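Local coordinates for PbSGBP-B lipoprotein (Prevotella bryantii B14, PDB 6D2Y) that probably binds polysaccharide at the bacterial cell surface as a magnesium-containing lipoprotein of a polysaccharide utilization locus, at residues 222-227 with 235-240; 257-262 with 449-454; 314-319 with 392-397. One frame throughout, in Å; residues are numbered along the deposited sequence.

Interaction 1 (222-227 with 235-240); sequences MLFDFD and EVLGNS. With MG (magnesium ion), chain B.
A single water is the polar bridge between Phe226 and Leu237: it accepts from Phe226 N at 2.8 Å and donates to Leu237 O, so the two loops are tied through solvent where their backbones stand too far apart to bond directly. Round this water the contact is apolar. The side chains of Phe224 and Leu237 cross at about a right angle, and Leu237 CB approaches Phe224 CE2 to 3.6 Å, while Leu237 O lies in the ring plane at its edge. Leu237 CG stands anti to its carbonyl carbon (chi1 -53°), and CD1, continuing the extended chain, comes within 3.6 Å of Leu223 O. One residue earlier, Val236 lays CG1 against the peptide that joins Phe226 to Asp227, 3.5 Å from Phe226 C. The Phe226 ring has Phe224 CB over one face and Gly238 CA at its edge. Leu299 of the short helix 299-302 packs against both Phe224 and Leu237.

Residues Asp225 to Asp227 form an Asx turn, with Phe226 in its middle: Asp227 N donates to Asp225 OD1 at 3.1 Å, almost straight (169°) but from well above the carboxylate plane. The turn brings Asp225 O and Asp227 OD2 to the magnesium ion, at 2.4 Å from Asp225 O and 2.5 Å from Asp227 OD2. Before it, Leu223 and Phe224 both face Ile454 in a classic beta bulge. Water-bridged loop 235-240 thus flanks a bulged strand end and its Asx turn, which supply two ligands of the magnesium site built from Asp225, Asp227, Ser255, Asn257 and Asp452.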
loop_
_atom_site.group_PDB
_atom_site.type_symbol
_atom_site.label_atom_id
_atom_site.label_comp_id
_atom_site.label_asym_id
_atom_site.label_seq_id
_atom_site.Cartn_x
_atom_site.Cartn_y
_atom_site.Cartn_z
HETATM N N MSE A 222 -13.736 9.469 1.488
HETATM C CA MSE A 222 -13.909 9.600 2.927
HETATM C C MSE A 222 -15.248 9.023 3.448
HETATM O O MSE A 222 -16.320 9.420 2.997
HETATM C CB MSE A 222 -13.763 11.083 3.309
HETATM C CG MSE A 222 -13.635 11.238 4.787
HETATM SE SE MSE A 222 -11.849 10.721 5.351
HETATM C CE MSE A 222 -12.435 9.283 6.448
ATOM N N LEU A 223 -15.184 8.066 4.377
ATOM C CA LEU A 223 -16.381 7.460 4.956
ATOM C C LEU A 223 -16.597 7.832 6.416
ATOM O O LEU A 223 -17.707 8.229 6.795
ATOM C CB LEU A 223 -16.340 5.930 4.821
ATOM C CG LEU A 223 -16.029 5.370 3.429
ATOM C CD1 LEU A 223 -15.190 4.111 3.531
ATOM C CD2 LEU A 223 -17.312 5.099 2.669
ATOM N N PHE A 224 -15.568 7.706 7.256
ATOM C CA PHE A 224 -15.661 8.071 8.671
ATOM C C PHE A 224 -14.391 8.825 9.052
ATOM O O PHE A 224 -13.335 8.212 9.222
ATOM C CB PHE A 224 -15.829 6.851 9.569
ATOM C CG PHE A 224 -16.966 5.949 9.190
ATOM C CD1 PHE A 224 -16.786 4.931 8.271
ATOM C CD2 PHE A 224 -18.204 6.089 9.791
ATOM C CE1 PHE A 224 -17.828 4.087 7.935
ATOM C CE2 PHE A 224 -19.249 5.250 9.463
ATOM C CZ PHE A 224 -19.062 4.248 8.534
ATOM N N ASP A 225 -14.488 10.145 9.184
ATOM C CA ASP A 225 -13.486 10.912 9.914
ATOM C C ASP A 225 -14.001 11.351 11.276
ATOM O O ASP A 225 -13.250 11.953 12.049
ATOM C CB ASP A 225 -13.022 12.124 9.092
ATOM C CG ASP A 225 -14.050 13.239 9.042
ATOM O OD1 ASP A 225 -15.248 12.977 9.278
ATOM O OD2 ASP A 225 -13.658 14.386 8.741
ATOM N N PHE A 226 -15.271 11.062 11.569
ATOM C CA PHE A 226 -15.915 11.292 12.861
ATOM C C PHE A 226 -15.983 12.767 13.227
ATOM O O PHE A 226 -16.196 13.108 14.394
ATOM C CB PHE A 226 -15.227 10.488 13.969
ATOM C CG PHE A 226 -15.145 9.019 13.670
ATOM C CD1 PHE A 226 -16.258 8.211 13.812
ATOM C CD2 PHE A 226 -13.963 8.450 13.224
ATOM C CE1 PHE A 226 -16.194 6.862 13.527
ATOM C CE2 PHE A 226 -13.895 7.098 12.936
ATOM C CZ PHE A 226 -15.016 6.306 13.085
ATOM N N ASP A 227 -15.834 13.652 12.242
ATOM C CA ASP A 227 -15.856 15.086 12.496
ATOM C C ASP A 227 -16.717 15.818 11.474
ATOM O O ASP A 227 -17.506 16.697 11.834
ATOM C CB ASP A 227 -14.433 15.650 12.482
ATOM C CG ASP A 227 -13.548 15.031 13.550
ATOM O OD1 ASP A 227 -13.938 15.056 14.737
ATOM O OD2 ASP A 227 -12.461 14.520 13.202
ATOM N N GLU A 235 -24.954 14.216 8.091
ATOM C CA GLU A 235 -24.731 13.583 9.381
ATOM C C GLU A 235 -23.259 13.230 9.534
ATOM O O GLU A 235 -22.598 12.843 8.565
ATOM C CB GLU A 235 -25.579 12.316 9.541
ATOM C CG GLU A 235 -27.065 12.567 9.735
ATOM C CD GLU A 235 -27.871 11.281 9.746
ATOM O OE1 GLU A 235 -27.824 10.544 8.739
ATOM O OE2 GLU A 235 -28.544 11.005 10.762
ATOM N N VAL A 236 -22.750 13.370 10.754
ATOM C CA VAL A 236 -21.419 12.891 11.100
ATOM C C VAL A 236 -21.579 11.427 11.494
ATOM O O VAL A 236 -22.070 11.110 12.578
ATOM C CB VAL A 236 -20.783 13.722 12.215
ATOM C CG1 VAL A 236 -19.321 13.335 12.390
ATOM C CG2 VAL A 236 -20.905 15.202 11.900
ATOM N N LEU A 237 -21.170 10.531 10.600
ATOM C CA LEU A 237 -21.374 9.107 10.821
ATOM C C LEU A 237 -20.530 8.608 11.986
ATOM O O LEU A 237 -19.389 9.040 12.184
ATOM C CB LEU A 237 -21.036 8.320 9.557
ATOM C CG LEU A 237 -21.726 8.771 8.271
ATOM C CD1 LEU A 237 -21.317 7.873 7.113
ATOM C CD2 LEU A 237 -23.237 8.772 8.449
ATOM N N GLY A 238 -21.102 7.690 12.755
ATOM C CA GLY A 238 -20.410 7.072 13.866
ATOM C C GLY A 238 -20.988 5.712 14.185
ATOM O O GLY A 238 -20.991 4.818 13.335
ATOM N N ASN A 239 -21.486 5.544 15.404
ATOM C CA ASN A 239 -22.138 4.298 15.777
ATOM C C ASN A 239 -23.482 4.171 15.068
ATOM O O ASN A 239 -24.243 5.136 14.969
ATOM C CB ASN A 239 -22.336 4.232 17.289
ATOM C CG ASN A 239 -21.034 4.047 18.041
ATOM O OD1 ASN A 239 -20.242 3.158 17.727
ATOM N ND2 ASN A 239 -20.805 4.890 19.042
ATOM N N SER A 240 -23.764 2.971 14.564
ATOM C CA SER A 240 -25.058 2.672 13.967
ATOM C C SER A 240 -25.312 1.173 14.023
ATOM O O SER A 240 -25.283 0.490 12.996
ATOM C CB SER A 240 -25.128 3.177 12.526
ATOM O OG SER A 240 -26.413 2.950 11.974
HETATM MG MG MG B . -11.093 12.504 12.980
HETATM O O HOH W 1 -17.641 10.232 10.247
HETATM O O HOH W 2 -10.422 13.057 11.161
#

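Interaction 2 (257-262 with 449-454). With MG (magnesium ion), chain B.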
loop_
_atom_site.group_PDB
_atom_site.type_symbol
_atom_site.label_atom_id
_atom_site.label_comp_id
_atom_site.label_asym_id
_atom_site.label_seq_id
_atom_site.Cartn_x
_atom_site.Cartn_y
_atom_site.Cartn_z
ATOM N N ASN A 257 -12.170 13.939 16.349
ATOM C CA ASN A 257 -12.612 12.708 16.982
ATOM C C ASN A 257 -11.955 11.493 16.345
ATOM O O ASN A 257 -11.630 11.479 15.155
ATOM C CB ASN A 257 -14.133 12.567 16.888
ATOM C CG ASN A 257 -14.865 13.553 17.770
ATOM O OD1 ASN A 257 -14.407 13.886 18.860
ATOM N ND2 ASN A 257 -16.010 14.030 17.298
ATOM N N TYR A 258 -11.762 10.465 17.163
ATOM C CA TYR A 258 -11.346 9.154 16.703
ATOM C C TYR A 258 -12.304 8.118 17.268
ATOM O O TYR A 258 -13.041 8.376 18.222
ATOM C CB TYR A 258 -9.907 8.827 17.130
ATOM C CG TYR A 258 -9.700 8.868 18.629
ATOM C CD1 TYR A 258 -9.202 10.008 19.248
ATOM C CD2 TYR A 258 -10.014 7.774 19.427
ATOM C CE1 TYR A 258 -9.018 10.053 20.619
ATOM C CE2 TYR A 258 -9.840 7.814 20.796
ATOM C CZ TYR A 258 -9.338 8.953 21.386
ATOM O OH TYR A 258 -9.159 8.987 22.749
HETATM N N MSE A 259 -12.276 6.932 16.677
HETATM C CA MSE A 259 -13.065 5.817 17.176
HETATM C C MSE A 259 -12.129 4.809 17.826
HETATM O O MSE A 259 -11.063 4.513 17.289
HETATM C CB MSE A 259 -13.881 5.199 16.039
HETATM C CG MSE A 259 -14.881 4.127 16.437
HETATM SE SE MSE A 259 -14.103 2.366 16.700
HETATM C CE MSE A 259 -13.735 1.937 14.845
ATOM N N GLN A 260 -12.514 4.294 18.991
ATOM C CA GLN A 260 -11.634 3.461 19.799
ATOM C C GLN A 260 -12.249 2.085 20.002
ATOM O O GLN A 260 -13.404 1.970 20.429
ATOM C CB GLN A 260 -11.349 4.110 21.155
ATOM C CG GLN A 260 -10.499 3.248 22.079
ATOM C CD GLN A 260 -10.256 3.903 23.422
ATOM O OE1 GLN A 260 -9.748 5.022 23.504
ATOM N NE2 GLN A 260 -10.599 3.195 24.489
ATOM N N ILE A 261 -11.470 1.050 19.701
ATOM C CA ILE A 261 -11.835 -0.334 19.976
ATOM C C ILE A 261 -11.029 -0.803 21.177
ATOM O O ILE A 261 -9.802 -0.639 21.214
ATOM C CB ILE A 261 -11.582 -1.232 18.752
ATOM C CG1 ILE A 261 -12.389 -0.747 17.546
ATOM C CG2 ILE A 261 -11.906 -2.681 19.070
ATOM C CD1 ILE A 261 -12.117 -1.537 16.283
ATOM N N GLY A 262 -11.710 -1.383 22.161
ATOM C CA GLY A 262 -11.063 -1.771 23.395
ATOM C C GLY A 262 -10.860 -0.587 24.324
ATOM O O GLY A 262 -11.149 0.565 24.000
ATOM N N ILE A 449 -7.214 0.196 20.364
ATOM C CA ILE A 449 -7.045 0.511 18.951
ATOM C C ILE A 449 -7.884 1.738 18.646
ATOM O O ILE A 449 -9.120 1.681 18.679
ATOM C CB ILE A 449 -7.436 -0.661 18.042
ATOM C CG1 ILE A 449 -6.495 -1.842 18.262
ATOM C CG2 ILE A 449 -7.458 -0.217 16.586
ATOM C CD1 ILE A 449 -7.009 -3.138 17.690
ATOM N N LYS A 450 -7.219 2.845 18.352
ATOM C CA LYS A 450 -7.886 4.072 17.959
ATOM C C LYS A 450 -7.824 4.203 16.446
ATOM O O LYS A 450 -6.756 4.055 15.848
ATOM C CB LYS A 450 -7.251 5.276 18.651
ATOM C CG LYS A 450 -7.274 5.145 20.165
ATOM C CD LYS A 450 -6.712 6.370 20.866
ATOM C CE LYS A 450 -6.805 6.207 22.377
ATOM N NZ LYS A 450 -6.138 7.325 23.095
ATOM N N ILE A 451 -8.972 4.457 15.831
ATOM C CA ILE A 451 -9.093 4.487 14.381
ATOM C C ILE A 451 -9.697 5.821 13.977
ATOM O O ILE A 451 -10.615 6.325 14.634
ATOM C CB ILE A 451 -9.949 3.307 13.871
ATOM C CG1 ILE A 451 -9.211 1.990 14.093
ATOM C CG2 ILE A 451 -10.305 3.478 12.403
ATOM C CD1 ILE A 451 -10.067 0.756 13.891
ATOM N N ASP A 452 -9.167 6.402 12.906
ATOM C CA ASP A 452 -9.772 7.585 12.318
ATOM C C ASP A 452 -9.488 7.570 10.821
ATOM O O ASP A 452 -8.581 6.882 10.347
ATOM C CB ASP A 452 -9.255 8.864 13.000
ATOM C CG ASP A 452 -9.919 10.121 12.473
ATOM O OD1 ASP A 452 -9.225 11.148 12.319
ATOM O OD2 ASP A 452 -11.135 10.075 12.201
ATOM N N ASN A 453 -10.308 8.306 10.074
ATOM C CA ASN A 453 -10.116 8.491 8.638
ATOM C C ASN A 453 -10.279 7.183 7.854
ATOM O O ASN A 453 -9.465 6.842 6.995
ATOM C CB ASN A 453 -8.775 9.157 8.335
ATOM C CG ASN A 453 -8.621 10.501 9.039
ATOM O OD1 ASN A 453 -9.583 11.263 9.166
ATOM N ND2 ASN A 453 -7.407 10.807 9.474
ATOM N N ILE A 454 -11.374 6.478 8.127
ATOM C CA ILE A 454 -11.746 5.316 7.329
ATOM C C ILE A 454 -12.219 5.798 5.964
ATOM O O ILE A 454 -13.205 6.533 5.859
ATOM C CB ILE A 454 -12.834 4.495 8.035
ATOM C CG1 ILE A 454 -12.420 4.166 9.472
ATOM C CG2 ILE A 454 -13.137 3.227 7.248
ATOM C CD1 ILE A 454 -13.575 3.706 10.341
HETATM MG MG MG B . -11.093 12.504 12.980
HETATM O O HOH W 2 -10.422 13.057 11.161
#
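The magnesium ion draws Asn257 O and both carboxylate oxygens of Asp452 together, Asn257 O at 2.5 Å and Asp452 OD1 at 2.4 Å. Asp452 OD2 completes a bidentate grip, and its 3.3 Å approach to Asn257 O is one between two metal ligands. Asp452 CG is anti to the backbone N (chi1 -177°), which carries the carboxylate to the ion. A water on the metal donates to Asn453 OD1, a second-shell link. Asp225, Asp227 and Ser255 supply the remaining protein ligands. The amide of Asn257 turns away from the ion, and its ND2 bonds to Phe226 O.

From this site the strands 258-261 and 449-454 run antiparallel within a sheet of the domain that, as in its family, probably binds xyloglucan. Met259, a selenomethionine, with Ile451 and Ile261 with Ile449 are hydrogen-bonded pairs; Gln260 with Lys450, between them, is a non-hydrogen-bonded pair. Met259 N donates to Ile451 O at 2.7 Å. Farther along 449-454, Asn453 and Ile454 both stand opposite Phe224 in a G1 beta bulge.

On one face the extended Lys450 chain passes over the Tyr258 ring, CD 3.9 Å from its centroid and 29° off the normal, a CH-pi contact. Lys450 NZ makes only a weak bond to Tyr258 OH; its stronger partner is Thr252, while the hydroxyl bonds to Asp250 and Gln248. Gln260 lies alongside the lysine, and its NE2 bonds to Gly262 O at 2.7 Å, on a lone pair in the carbonyl plane. On the other face Met259 CE and Ile261 CD1 both meet Ile451 CD1, the latter pair 3.9 Å apart.

Interaction 3 (314-319 with 392-397); sequences KFEMLI and WVTVTI
Leu318 lies over one face of the Trp392 indole, its CB above the centre of the ring system and its CD1 3.6 Å from the centroid of the five-membered ring in a CH-pi contact. The two side chains cross at about a right angle, and the edge of the indole slides along the backbone, with Trp392 CZ3 3.6 Å from Glu316 O. On the face that carries Glu316 and Thr394, Thr394 OG1 donates to Glu316 OE2 at 2.5 Å, on the anti lone pair of that oxygen. The glutamate bends at chi2 (75°), which swings its carboxylate across to the threonine. Lys314 runs extended beside Thr396, its CE against OG1. The other face is apolar: Phe315 and Val395 lie side by side, Val395 CB 3.9 Å from the centroid of the phenyl ring and over its face, and the side chain of Met317, a selenomethionine, slants across Val395, SE touching CG2.

These side chains are spaced by an antiparallel ladder in which Phe315 with Val395 and Met317 with Val393 are hydrogen-bonded pairs. Val395 N donates to Phe315 O at 2.8 Å.

The second shell fixes the polar ends. Glu316 OE1 takes a salt bridge from Arg455 and a bond from Asn453, Lys314 NZ pairs with Glu141, and Trp392 NE1 bonds to Thr252 O. Strand 311-318 lies between 393-398 and 449-458, to both of which it is hydrogen-bonded, while strands 330-335 and 372-374, of the separate sheet that also holds 279-282 and 423-428, cover the apolar face, through Met330 against Met317 and Tyr374 against Val395.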
loop_
_atom_site.group_PDB
_atom_site.type_symbol
_atom_site.label_atom_id
_atom_site.label_comp_id
_atom_site.label_asym_id
_atom_site.label_seq_id
_atom_site.Cartn_x
_atom_site.Cartn_y
_atom_site.Cartn_z
ATOM N N LYS A 314 -8.601 2.373 3.514
ATOM C CA LYS A 314 -7.504 2.982 4.251
ATOM C C LYS A 314 -8.040 3.655 5.505
ATOM O O LYS A 314 -9.196 4.085 5.553
ATOM C CB LYS A 314 -6.748 4.017 3.404
ATOM C CG LYS A 314 -5.639 3.450 2.538
ATOM C CD LYS A 314 -4.861 4.575 1.875
ATOM C CE LYS A 314 -3.771 4.045 0.969
ATOM N NZ LYS A 314 -3.124 5.138 0.195
ATOM N N PHE A 315 -7.179 3.745 6.517
ATOM C CA PHE A 315 -7.488 4.423 7.767
ATOM C C PHE A 315 -6.190 4.629 8.534
ATOM O O PHE A 315 -5.203 3.924 8.313
ATOM C CB PHE A 315 -8.499 3.635 8.615
ATOM C CG PHE A 315 -8.014 2.275 9.049
ATOM C CD1 PHE A 315 -8.238 1.158 8.257
ATOM C CD2 PHE A 315 -7.353 2.110 10.259
ATOM C CE1 PHE A 315 -7.800 -0.095 8.657
ATOM C CE2 PHE A 315 -6.913 0.862 10.663
ATOM C CZ PHE A 315 -7.138 -0.241 9.861
ATOM N N GLU A 316 -6.204 5.608 9.433
ATOM C CA GLU A 316 -5.102 5.834 10.354
ATOM C C GLU A 316 -5.412 5.172 11.690
ATOM O O GLU A 316 -6.562 5.139 12.135
ATOM C CB GLU A 316 -4.838 7.328 10.551
ATOM C CG GLU A 316 -3.896 7.938 9.520
ATOM C CD GLU A 316 -4.557 8.141 8.168
ATOM O OE1 GLU A 316 -5.708 8.618 8.134
ATOM O OE2 GLU A 316 -3.926 7.828 7.137
HETATM N N MSE A 317 -4.372 4.643 12.328
HETATM C CA MSE A 317 -4.549 3.790 13.498
HETATM C C MSE A 317 -3.490 4.044 14.568
HETATM O O MSE A 317 -2.306 4.207 14.264
HETATM C CB MSE A 317 -4.525 2.321 13.061
HETATM C CG MSE A 317 -4.652 1.273 14.161
HETATM SE SE MSE A 317 -4.400 -0.475 13.336
HETATM C CE MSE A 317 -4.940 -1.671 14.750
ATOM N N LEU A 318 -3.927 4.081 15.825
ATOM C CA LEU A 318 -3.037 4.258 16.962
ATOM C C LEU A 318 -3.250 3.112 17.936
ATOM O O LEU A 318 -4.385 2.841 18.344
ATOM C CB LEU A 318 -3.284 5.601 17.666
ATOM C CG LEU A 318 -2.147 6.206 18.503
ATOM C CD1 LEU A 318 -2.483 7.629 18.900
ATOM C CD2 LEU A 318 -1.836 5.391 19.749
ATOM N N ILE A 319 -2.160 2.447 18.303
ATOM C CA ILE A 319 -2.159 1.467 19.387
ATOM C C ILE A 319 -1.128 1.908 20.417
ATOM O O ILE A 319 0.074 1.934 20.112
ATOM C CB ILE A 319 -1.851 0.051 18.880
ATOM C CG1 ILE A 319 -2.918 -0.420 17.893
ATOM C CG2 ILE A 319 -1.747 -0.915 20.048
ATOM C CD1 ILE A 319 -2.723 -1.853 17.455
ATOM N N TRP A 392 0.343 7.607 15.058
ATOM C CA TRP A 392 -0.670 7.270 14.072
ATOM C C TRP A 392 0.006 6.768 12.802
ATOM O O TRP A 392 0.924 7.411 12.283
ATOM C CB TRP A 392 -1.542 8.486 13.762
ATOM C CG TRP A 392 -2.458 8.887 14.880
ATOM C CD1 TRP A 392 -2.207 9.804 15.861
ATOM C CD2 TRP A 392 -3.778 8.389 15.127
ATOM N NE1 TRP A 392 -3.289 9.908 16.701
ATOM C CE2 TRP A 392 -4.266 9.048 16.274
ATOM C CE3 TRP A 392 -4.595 7.450 14.490
ATOM C CZ2 TRP A 392 -5.536 8.798 16.796
ATOM C CZ3 TRP A 392 -5.854 7.202 15.011
ATOM C CH2 TRP A 392 -6.310 7.873 16.153
ATOM N N VAL A 393 -0.443 5.616 12.310
ATOM C CA VAL A 393 0.072 5.028 11.082
ATOM C C VAL A 393 -1.099 4.745 10.151
ATOM O O VAL A 393 -2.217 4.467 10.593
ATOM C CB VAL A 393 0.880 3.737 11.350
ATOM C CG1 VAL A 393 2.117 4.044 12.190
ATOM C CG2 VAL A 393 0.010 2.692 12.033
ATOM N N THR A 394 -0.836 4.830 8.848
ATOM C CA THR A 394 -1.850 4.573 7.833
ATOM C C THR A 394 -1.839 3.103 7.441
ATOM O O THR A 394 -0.793 2.556 7.079
ATOM C CB THR A 394 -1.623 5.451 6.602
ATOM O OG1 THR A 394 -1.590 6.831 6.997
ATOM C CG2 THR A 394 -2.727 5.231 5.570
ATOM N N VAL A 395 -3.007 2.469 7.514
ATOM C CA VAL A 395 -3.176 1.062 7.175
ATOM C C VAL A 395 -3.924 0.975 5.852
ATOM O O VAL A 395 -4.958 1.631 5.672
ATOM C CB VAL A 395 -3.924 0.309 8.287
ATOM C CG1 VAL A 395 -4.241 -1.114 7.852
ATOM C CG2 VAL A 395 -3.105 0.315 9.568
ATOM N N THR A 396 -3.404 0.169 4.931
ATOM C CA THR A 396 -4.002 -0.017 3.615
ATOM C C THR A 396 -4.434 -1.467 3.471
ATOM O O THR A 396 -3.611 -2.380 3.599
ATOM C CB THR A 396 -3.025 0.356 2.498
ATOM O OG1 THR A 396 -2.572 1.702 2.685
ATOM C CG2 THR A 396 -3.706 0.235 1.140
ATOM N N ILE A 397 -5.717 -1.677 3.202
ATOM C CA ILE A 397 -6.252 -3.015 2.972
ATOM C C ILE A 397 -7.025 -3.006 1.659
ATOM O O ILE A 397 -8.155 -2.497 1.609
ATOM C CB ILE A 397 -7.138 -3.473 4.141
ATOM C CG1 ILE A 397 -6.318 -3.525 5.431
ATOM C CG2 ILE A 397 -7.754 -4.828 3.839
ATOM C CD1 ILE A 397 -6.955 -4.337 6.523
#

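How the interactions relate
All three interactions lie in the domain that, as in its family, probably binds xyloglucan, and reach one antiparallel sheet, through which strand 449-458 runs, paired with 222-224, 258-261 and 311-318. Interactions 1 and 2 have centres 11 Å apart and share the magnesium ion and a water bound to it; interactions 2 and 3, 9 Å apart, join where strands 449-458 and 311-318 pair. Interactions 1 and 3 do not touch, their centres 16 Å apart. Along the chain interaction 1 closes first, and interaction 3 is nested inside the long loop that interaction 2 closes. The metal thus ties the early part of the domain to its last strand.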